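Local coordinates for protein Abbfa_003403 (Acinetobacter baumannii, PDB 4ZXH) that probably builds peptides as a four-domain nonribosomal peptide synthetase, forming amide bonds between carrier-bound substrates held on a phosphopantetheine arm, at residues N275-A283 against P352-W360; T35-V43 against V394-D402. All blocks are in the same frame, centred on the assembly; numbering follows the deposited sequence.

Contact 1 (N275-A283 against P352-W360); sequences NLVIATPVA and PLAQIGMFW. With PNS (4'-phosphopantetheine), chain B.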
loop_
_atom_site.group_PDB
_atom_site.type_symbol
_atom_site.label_atom_id
_atom_site.label_comp_id
_atom_site.label_asym_id
_atom_site.label_seq_id
_atom_site.Cartn_x
_atom_site.Cartn_y
_atom_site.Cartn_z
ATOM N N ASN A 275 13.376 -16.171 3.179
ATOM C CA ASN A 275 12.998 -16.221 1.779
ATOM C C ASN A 275 13.203 -14.859 1.132
ATOM O O ASN A 275 12.458 -13.901 1.392
ATOM C CB ASN A 275 11.552 -16.695 1.637
ATOM C CG ASN A 275 11.388 -18.175 1.959
ATOM O OD1 ASN A 275 10.755 -18.544 2.949
ATOM N ND2 ASN A 275 11.941 -19.026 1.110
ATOM N N LEU A 276 14.236 -14.774 0.303
ATOM C CA LEU A 276 14.598 -13.524 -0.349
ATOM C C LEU A 276 14.646 -13.689 -1.855
ATOM O O LEU A 276 15.122 -14.718 -2.350
ATOM C CB LEU A 276 15.947 -13.041 0.146
ATOM C CG LEU A 276 16.125 -13.001 1.651
ATOM C CD1 LEU A 276 17.618 -13.083 1.996
ATOM C CD2 LEU A 276 15.516 -11.734 2.180
ATOM N N VAL A 277 14.162 -12.681 -2.586
ATOM C CA VAL A 277 14.295 -12.678 -4.043
ATOM C C VAL A 277 15.173 -11.532 -4.531
ATOM O O VAL A 277 15.012 -10.396 -4.098
ATOM C CB VAL A 277 12.933 -12.581 -4.733
ATOM C CG1 VAL A 277 13.105 -12.592 -6.235
ATOM C CG2 VAL A 277 12.052 -13.727 -4.308
ATOM N N ILE A 278 16.106 -11.840 -5.432
ATOM C CA ILE A 278 16.942 -10.825 -6.067
ATOM C C ILE A 278 16.903 -10.957 -7.590
ATOM O O ILE A 278 17.175 -12.032 -8.128
ATOM C CB ILE A 278 18.403 -10.922 -5.605
ATOM C CG1 ILE A 278 18.518 -10.631 -4.113
ATOM C CG2 ILE A 278 19.272 -9.939 -6.366
ATOM C CD1 ILE A 278 19.940 -10.509 -3.644
ATOM N N ALA A 279 16.582 -9.864 -8.284
ATOM C CA ALA A 279 16.546 -9.871 -9.749
ATOM C C ALA A 279 17.945 -9.660 -10.311
ATOM O O ALA A 279 18.685 -8.838 -9.784
ATOM C CB ALA A 279 15.595 -8.793 -10.282
ATOM N N THR A 280 18.292 -10.400 -11.368
ATOM C CA THR A 280 19.580 -10.249 -12.067
ATOM C C THR A 280 19.472 -10.285 -13.590
ATOM O O THR A 280 19.383 -11.352 -14.177
ATOM C CB THR A 280 20.584 -11.353 -11.713
ATOM O OG1 THR A 280 20.651 -11.528 -10.297
ATOM C CG2 THR A 280 21.959 -10.960 -12.235
ATOM N N PRO A 281 19.487 -9.122 -14.229
ATOM C CA PRO A 281 19.632 -8.978 -15.678
ATOM C C PRO A 281 20.693 -9.874 -16.301
ATOM O O PRO A 281 21.795 -9.978 -15.754
ATOM C CB PRO A 281 20.044 -7.521 -15.825
ATOM C CG PRO A 281 19.268 -6.847 -14.742
ATOM C CD PRO A 281 19.194 -7.833 -13.583
ATOM N N VAL A 282 20.358 -10.509 -17.422
ATOM C CA VAL A 282 21.346 -11.211 -18.221
ATOM C C VAL A 282 21.452 -10.549 -19.594
ATOM O O VAL A 282 20.472 -9.997 -20.104
ATOM C CB VAL A 282 21.007 -12.698 -18.376
ATOM C CG1 VAL A 282 20.902 -13.336 -17.017
ATOM C CG2 VAL A 282 19.720 -12.883 -19.167
ATOM N N ALA A 283 22.649 -10.594 -20.167
ATOM C CA ALA A 283 22.945 -9.951 -21.443
ATOM C C ALA A 283 21.990 -10.391 -22.549
ATOM O O ALA A 283 21.558 -9.576 -23.365
ATOM C CB ALA A 283 24.401 -10.239 -21.855
ATOM N N PRO A 352 6.658 -6.365 -9.608
ATOM C CA PRO A 352 6.217 -7.753 -9.409
ATOM C C PRO A 352 7.362 -8.720 -9.114
ATOM O O PRO A 352 8.417 -8.554 -9.725
ATOM C CB PRO A 352 5.565 -8.105 -10.747
ATOM C CG PRO A 352 5.093 -6.802 -11.280
ATOM C CD PRO A 352 6.086 -5.762 -10.827
ATOM N N LEU A 353 7.163 -9.682 -8.202
ATOM C CA LEU A 353 8.124 -10.782 -7.951
ATOM C C LEU A 353 9.469 -10.415 -7.310
ATOM O O LEU A 353 9.962 -11.147 -6.446
ATOM C CB LEU A 353 8.435 -11.529 -9.247
ATOM C CG LEU A 353 7.254 -12.272 -9.847
ATOM C CD1 LEU A 353 7.750 -13.128 -10.999
ATOM C CD2 LEU A 353 6.526 -13.115 -8.785
ATOM N N ALA A 354 10.075 -9.316 -7.746
ATOM C CA ALA A 354 11.357 -8.881 -7.189
ATOM C C ALA A 354 11.429 -7.365 -7.039
ATOM O O ALA A 354 11.041 -6.620 -7.949
ATOM C CB ALA A 354 12.504 -9.365 -8.065
ATOM N N GLN A 355 11.943 -6.910 -5.904
ATOM C CA GLN A 355 12.107 -5.482 -5.675
ATOM C C GLN A 355 13.556 -5.115 -5.363
ATOM O O GLN A 355 13.858 -3.970 -5.045
ATOM C CB GLN A 355 11.206 -5.026 -4.540
ATOM C CG GLN A 355 9.727 -5.315 -4.775
ATOM C CD GLN A 355 9.304 -6.695 -4.318
ATOM O OE1 GLN A 355 9.714 -7.167 -3.250
ATOM N NE2 GLN A 355 8.486 -7.360 -5.132
ATOM N N ILE A 356 14.432 -6.111 -5.427
ATOM C CA ILE A 356 15.846 -5.960 -5.146
ATOM C C ILE A 356 16.592 -6.458 -6.365
ATOM O O ILE A 356 16.226 -7.495 -6.925
ATOM C CB ILE A 356 16.302 -6.779 -3.907
ATOM C CG1 ILE A 356 15.320 -6.633 -2.748
ATOM C CG2 ILE A 356 17.735 -6.397 -3.491
ATOM C CD1 ILE A 356 15.170 -5.235 -2.270
ATOM N N GLY A 357 17.639 -5.752 -6.778
ATOM C CA GLY A 357 18.373 -6.178 -7.956
ATOM C C GLY A 357 19.875 -6.145 -7.784
ATOM O O GLY A 357 20.412 -5.460 -6.911
ATOM N N MET A 358 20.559 -6.912 -8.619
ATOM C CA MET A 358 21.989 -6.806 -8.710
ATOM C C MET A 358 22.469 -6.966 -10.147
ATOM O O MET A 358 22.209 -7.997 -10.777
ATOM C CB MET A 358 22.666 -7.836 -7.833
ATOM C CG MET A 358 24.134 -7.916 -8.172
ATOM S SD MET A 358 25.075 -8.944 -7.083
ATOM C CE MET A 358 26.605 -8.961 -7.991
ATOM N N PHE A 359 23.164 -5.942 -10.652
ATOM C CA PHE A 359 23.686 -5.950 -12.022
ATOM C C PHE A 359 25.169 -6.104 -11.915
ATOM O O PHE A 359 25.800 -5.439 -11.096
ATOM C CB PHE A 359 23.402 -4.653 -12.823
ATOM C CG PHE A 359 21.979 -4.167 -12.780
ATOM C CD1 PHE A 359 20.937 -4.994 -12.407
ATOM C CD2 PHE A 359 21.689 -2.859 -13.134
ATOM C CE1 PHE A 359 19.628 -4.522 -12.366
ATOM C CE2 PHE A 359 20.377 -2.377 -13.103
ATOM C CZ PHE A 359 19.343 -3.217 -12.721
ATOM N N TRP A 360 25.745 -6.944 -12.754
ATOM C CA TRP A 360 27.194 -7.013 -12.817
ATOM C C TRP A 360 27.609 -6.840 -14.256
ATOM O O TRP A 360 27.588 -7.798 -15.026
ATOM C CB TRP A 360 27.708 -8.337 -12.267
ATOM C CG TRP A 360 29.181 -8.475 -12.338
ATOM C CD1 TRP A 360 29.926 -8.736 -13.448
ATOM C CD2 TRP A 360 30.099 -8.380 -11.252
ATOM N NE1 TRP A 360 31.254 -8.798 -13.120
ATOM C CE2 TRP A 360 31.386 -8.581 -11.772
ATOM C CE3 TRP A 360 29.959 -8.150 -9.885
ATOM C CZ2 TRP A 360 32.525 -8.551 -10.981
ATOM C CZ3 TRP A 360 31.088 -8.118 -9.101
ATOM C CH2 TRP A 360 32.353 -8.316 -9.648
HETATM O O23 PNS B . 2.081 -6.620 -14.351
HETATM P P24 PNS B . 2.264 -7.069 -15.777
HETATM O O25 PNS B . 1.673 -8.388 -16.194
HETATM O O27 PNS B . 3.861 -7.153 -15.988
HETATM C C28 PNS B . 4.688 -6.026 -15.715
HETATM C C29 PNS B . 6.124 -6.375 -16.064
HETATM C C30 PNS B . 6.105 -6.779 -17.539
HETATM C C31 PNS B . 6.589 -7.538 -15.186
HETATM C C32 PNS B . 7.024 -5.160 -15.794
HETATM O O33 PNS B . 6.658 -4.635 -14.508
HETATM C C34 PNS B . 8.489 -5.549 -15.855
HETATM O O35 PNS B . 9.008 -5.991 -16.879
HETATM N N36 PNS B . 9.227 -5.391 -14.764
HETATM C C37 PNS B . 10.639 -5.737 -14.723
HETATM C C38 PNS B . 11.415 -4.467 -14.378
HETATM C C39 PNS B . 12.754 -4.500 -15.048
HETATM O O40 PNS B . 12.881 -4.970 -16.169
HETATM N N41 PNS B . 13.734 -3.986 -14.319
HETATM C C42 PNS B . 15.129 -3.858 -14.666
HETATM C C43 PNS B . 15.749 -3.528 -13.324
HETATM S S44 PNS B . 16.399 -5.058 -12.637
HETATM O O HOH W 1 12.627 -8.470 -4.141
#
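Ala279 and Gly357 form the single backbone bridge between the two strands. Ala279 N donates to Ile356 O at 2.8 Å, nearly straight and within the carbonyl plane, and Ala279 O accepts from Met358 N at 2.9 Å, so one residue spends both its polar groups in a single parallel bridge. The strands diverge at 42°, and beyond these two bonds come CA-H...O contacts and side-chain packing. Ahead of strand 356-360, Ala354 CB touches both Ala279 CB and Val277 CG1, 3.8 Å from each. Val277 CG1 is there because it stands anti to its own N (chi1 -180°), whereas the Val277 carbonyl O accepts from a water. Ile278 CG2 reaches across to the base of Met358, 4.3 Å from CB. Pro281 then brings CG to 3.3 Å from Phe359 CE1, the two side chains crossing at a slant. The same aromatic meets the thiol of the phosphopantetheine at its edge, with CE1 3.3 Å from S44. Further out, Phe256 and Tyr264 of helix 255-271 cover Thr280, Met358 and Ile278, while Thr404 and Glu406 of strand 403-411 back Phe359. Strand 275-279 is also paired with 302-306, and strand 356-360 closes a four-stranded sheet. A lone parallel bridge thus joins two sheets in the condensation domain, a member of the chloramphenicol acetyltransferase-like fold, and Pro281 and Phe359 help line the end of the tunnel that receives the carrier-protein arm.

Contact 2 (T35-V43 against V394-D402); sequences TCSAYNMVV and VRQQEGQLD. With PNS (4'-phosphopantetheine), chain B.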
loop_
_atom_site.group_PDB
_atom_site.type_symbol
_atom_site.label_atom_id
_atom_site.label_comp_id
_atom_site.label_asym_id
_atom_site.label_seq_id
_atom_site.Cartn_x
_atom_site.Cartn_y
_atom_site.Cartn_z
ATOM N N THR A 35 6.035 10.055 -16.230
ATOM C CA THR A 35 7.153 10.884 -15.754
ATOM C C THR A 35 8.384 10.061 -15.359
ATOM O O THR A 35 9.368 10.593 -14.854
ATOM C CB THR A 35 6.769 11.744 -14.537
ATOM O OG1 THR A 35 6.878 10.954 -13.347
ATOM C CG2 THR A 35 5.377 12.295 -14.681
ATOM N N CYS A 36 8.325 8.760 -15.585
ATOM C CA CYS A 36 9.434 7.889 -15.246
ATOM C C CYS A 36 10.675 8.233 -16.059
ATOM O O CYS A 36 10.601 8.433 -17.263
ATOM C CB CYS A 36 9.034 6.431 -15.468
ATOM S SG CYS A 36 10.257 5.182 -15.009
ATOM N N SER A 37 11.820 8.290 -15.387
ATOM C CA SER A 37 13.094 8.462 -16.062
ATOM C C SER A 37 14.053 7.337 -15.693
ATOM O O SER A 37 15.218 7.321 -16.095
ATOM C CB SER A 37 13.713 9.786 -15.688
ATOM O OG SER A 37 14.259 9.686 -14.401
ATOM N N ALA A 38 13.559 6.383 -14.924
ATOM C CA ALA A 38 14.434 5.365 -14.385
ATOM C C ALA A 38 15.100 4.517 -15.476
ATOM O O ALA A 38 16.052 3.795 -15.184
ATOM C CB ALA A 38 13.663 4.478 -13.413
ATOM N N TYR A 39 14.611 4.597 -16.712
ATOM C CA TYR A 39 15.196 3.817 -17.808
ATOM C C TYR A 39 15.861 4.690 -18.900
ATOM O O TYR A 39 16.052 4.251 -20.032
ATOM C CB TYR A 39 14.127 2.906 -18.425
ATOM C CG TYR A 39 13.703 1.831 -17.474
ATOM C CD1 TYR A 39 14.481 0.688 -17.298
ATOM C CD2 TYR A 39 12.548 1.967 -16.706
ATOM C CE1 TYR A 39 14.109 -0.300 -16.395
ATOM C CE2 TYR A 39 12.169 0.985 -15.798
ATOM C CZ TYR A 39 12.962 -0.147 -15.646
ATOM O OH TYR A 39 12.591 -1.136 -14.761
ATOM N N ASN A 40 16.209 5.921 -18.537
ATOM C CA ASN A 40 17.012 6.805 -19.372
ATOM C C ASN A 40 18.499 6.502 -19.257
ATOM O O ASN A 40 19.163 7.077 -18.398
ATOM C CB ASN A 40 16.802 8.264 -18.962
ATOM C CG ASN A 40 15.432 8.785 -19.300
ATOM O OD1 ASN A 40 14.497 8.027 -19.517
ATOM N ND2 ASN A 40 15.306 10.097 -19.339
ATOM N N MET A 41 19.029 5.609 -20.094
ATOM C CA MET A 41 20.466 5.368 -20.091
ATOM C C MET A 41 21.227 6.637 -20.533
ATOM O O MET A 41 20.829 7.346 -21.482
ATOM C CB MET A 41 20.834 4.212 -21.000
ATOM C CG MET A 41 19.854 3.065 -21.018
ATOM S SD MET A 41 20.449 1.667 -21.948
ATOM C CE MET A 41 21.879 1.260 -20.968
ATOM N N VAL A 42 22.319 6.919 -19.838
ATOM C CA VAL A 42 23.081 8.128 -20.081
ATOM C C VAL A 42 24.561 7.849 -20.037
ATOM O O VAL A 42 25.077 7.384 -19.018
ATOM C CB VAL A 42 22.793 9.239 -19.026
ATOM C CG1 VAL A 42 23.685 10.463 -19.297
ATOM C CG2 VAL A 42 21.335 9.617 -19.011
ATOM N N VAL A 43 25.240 8.140 -21.140
ATOM C CA VAL A 43 26.690 8.194 -21.148
ATOM C C VAL A 43 27.081 9.647 -21.464
ATOM O O VAL A 43 26.515 10.253 -22.388
ATOM C CB VAL A 43 27.294 7.195 -22.176
ATOM C CG1 VAL A 43 26.676 7.370 -23.543
ATOM C CG2 VAL A 43 28.777 7.371 -22.278
ATOM N N VAL A 394 27.520 11.147 -14.153
ATOM C CA VAL A 394 26.138 11.570 -14.118
ATOM C C VAL A 394 25.287 10.504 -13.419
ATOM O O VAL A 394 25.266 9.349 -13.846
ATOM C CB VAL A 394 25.601 11.812 -15.552
ATOM C CG1 VAL A 394 24.109 11.908 -15.539
ATOM C CG2 VAL A 394 26.166 13.084 -16.113
ATOM N N ARG A 395 24.602 10.871 -12.341
ATOM C CA ARG A 395 23.582 9.984 -11.802
ATOM C C ARG A 395 22.611 9.578 -12.930
ATOM O O ARG A 395 22.138 10.425 -13.683
ATOM C CB ARG A 395 22.827 10.653 -10.661
ATOM C CG ARG A 395 23.611 10.778 -9.354
ATOM C CD ARG A 395 22.883 11.705 -8.352
ATOM N NE ARG A 395 21.505 11.290 -8.075
ATOM C CZ ARG A 395 20.638 11.975 -7.330
ATOM N NH1 ARG A 395 20.982 13.128 -6.774
ATOM N NH2 ARG A 395 19.418 11.499 -7.141
ATOM N N GLN A 396 22.342 8.287 -13.079
ATOM C CA GLN A 396 21.443 7.851 -14.144
ATOM C C GLN A 396 20.784 6.497 -13.841
ATOM O O GLN A 396 21.234 5.745 -12.969
ATOM C CB GLN A 396 22.197 7.802 -15.483
ATOM C CG GLN A 396 23.412 6.917 -15.506
ATOM C CD GLN A 396 23.085 5.567 -16.093
ATOM O OE1 GLN A 396 22.605 5.470 -17.233
ATOM N NE2 GLN A 396 23.291 4.511 -15.303
ATOM N N GLN A 397 19.715 6.205 -14.578
ATOM C CA GLN A 397 18.807 5.084 -14.289
ATOM C C GLN A 397 18.526 4.908 -12.788
ATOM O O GLN A 397 18.895 3.897 -12.179
ATOM C CB GLN A 397 19.339 3.751 -14.837
ATOM C CG GLN A 397 20.105 3.809 -16.158
ATOM C CD GLN A 397 20.084 2.524 -16.980
ATOM O OE1 GLN A 397 19.580 1.496 -16.559
ATOM N NE2 GLN A 397 20.776 2.563 -18.098
ATOM N N GLU A 398 17.866 5.880 -12.185
ATOM C CA GLU A 398 17.542 5.748 -10.773
ATOM C C GLU A 398 16.063 5.451 -10.563
ATOM O O GLU A 398 15.202 6.028 -11.233
ATOM C CB GLU A 398 17.959 7.006 -10.014
ATOM C CG GLU A 398 19.448 7.193 -10.019
ATOM C CD GLU A 398 19.892 8.505 -9.412
ATOM O OE1 GLU A 398 19.166 9.509 -9.573
ATOM O OE2 GLU A 398 20.996 8.540 -8.811
ATOM N N GLY A 399 15.783 4.527 -9.648
ATOM C CA GLY A 399 14.423 4.235 -9.233
ATOM C C GLY A 399 13.734 3.105 -9.974
ATOM O O GLY A 399 12.503 3.076 -10.081
ATOM N N GLN A 400 14.513 2.170 -10.495
ATOM C CA GLN A 400 13.921 1.024 -11.158
ATOM C C GLN A 400 13.322 0.092 -10.137
ATOM O O GLN A 400 12.208 -0.402 -10.318
ATOM C CB GLN A 400 14.958 0.281 -11.992
ATOM C CG GLN A 400 15.354 1.028 -13.237
ATOM C CD GLN A 400 16.514 0.372 -13.925
ATOM O OE1 GLN A 400 17.006 -0.664 -13.463
ATOM N NE2 GLN A 400 16.958 0.959 -15.048
ATOM N N LEU A 401 14.072 -0.128 -9.056
ATOM C CA LEU A 401 13.676 -1.039 -7.993
ATOM C C LEU A 401 13.744 -0.361 -6.639
ATOM O O LEU A 401 13.970 0.838 -6.562
ATOM C CB LEU A 401 14.558 -2.278 -8.007
ATOM C CG LEU A 401 14.509 -3.124 -9.281
ATOM C CD1 LEU A 401 15.517 -4.265 -9.156
ATOM C CD2 LEU A 401 13.085 -3.648 -9.531
ATOM N N ASP A 402 13.530 -1.126 -5.572
ATOM C CA ASP A 402 13.633 -0.590 -4.220
ATOM C C ASP A 402 15.093 -0.347 -3.906
ATOM O O ASP A 402 15.462 0.688 -3.331
ATOM C CB ASP A 402 13.026 -1.544 -3.190
ATOM C CG ASP A 402 11.514 -1.495 -3.162
ATOM O OD1 ASP A 402 10.914 -0.921 -4.094
ATOM O OD2 ASP A 402 10.919 -2.030 -2.199
HETATM O O23 PNS B . 2.081 -6.620 -14.351
HETATM P P24 PNS B . 2.264 -7.069 -15.777
HETATM O O25 PNS B . 1.673 -8.388 -16.194
HETATM O O27 PNS B . 3.861 -7.153 -15.988
HETATM C C28 PNS B . 4.688 -6.026 -15.715
HETATM C C29 PNS B . 6.124 -6.375 -16.064
HETATM C C30 PNS B . 6.105 -6.779 -17.539
HETATM C C31 PNS B . 6.589 -7.538 -15.186
HETATM C C32 PNS B . 7.024 -5.160 -15.794
HETATM O O33 PNS B . 6.658 -4.635 -14.508
HETATM C C34 PNS B . 8.489 -5.549 -15.855
HETATM O O35 PNS B . 9.008 -5.991 -16.879
HETATM N N36 PNS B . 9.227 -5.391 -14.764
HETATM C C37 PNS B . 10.639 -5.737 -14.723
HETATM C C38 PNS B . 11.415 -4.467 -14.378
HETATM C C39 PNS B . 12.754 -4.500 -15.048
HETATM O O40 PNS B . 12.881 -4.970 -16.169
HETATM N N41 PNS B . 13.734 -3.986 -14.319
HETATM C C42 PNS B . 15.129 -3.858 -14.666
HETATM C C43 PNS B . 15.749 -3.528 -13.324
HETATM S S44 PNS B . 16.399 -5.058 -12.637
#
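The carbonyl oxygen of Ala38 has two partners of unlike strength: Gln400 NE2 donates to it at 3.0 Å, tilted 32° from the carbonyl plane, and Gln397 CA lies 3.2 Å from Ala38 O in a CA-H...O contact. Gln400 NE2 also makes a weak bond to Gln397 OE1, which helps fix the rotation of the amide. That amide lies almost parallel to the Tyr39 ring, the planes 13° apart, and Gln400 CG sits over one face, 3.9 Å from the ring centroid, as a CH-pi contact. The other end of the phenol reaches the prosthetic arm, Tyr39 OH standing 3.1 Å from N41 of the phosphopantetheine. Further along, Gln396 acts as a substitute strand partner: bent at chi2 (97°), it offers OE1 to Val42 N at 3.0 Å, in plane and on a lone pair. The Gln397 side chain meanwhile slants across that of Met41, its NE2 nearest CG, and Val42 CG1 meets Val394 CG1 at 4.0 Å, the two valines roughly perpendicular. Arg395 makes a two-pronged salt bridge to Glu398, NE to OE2 and NH2 to OE1, and the carboxylate has further partners in Ser231 and Lys116. Around this joint, Ile26 and Ile29 of helix 21-32 pack on Tyr39, helix 104-115 covers Val42 and Val394, and strand 138-146 pairs with 40-49, bringing His146, from the His-His signature of condensation domains, against Tyr39.

How the contacts relate
Both contacts are largely buried, lie in the condensation domain and line the same phosphopantetheine tunnel, their centres about 16 Å apart. Contact 1 is mostly apolar, with backbone hydrogen bonds between two strands; contact 2 relies on glutamine side chains, in keeping with the irregular path of 394-402. That segment runs from the sheet containing strand 40-49 to the sheet containing strand 356-360, so it couples the two, consistent with the crossover between lobes in this family. The contacts meet directly: Gln355 O is probably hydrogen-bonded to Asp402 N at 2.9 Å, and Leu401 packs against Gly357. Phe359 and Leu401 both approach the thiol.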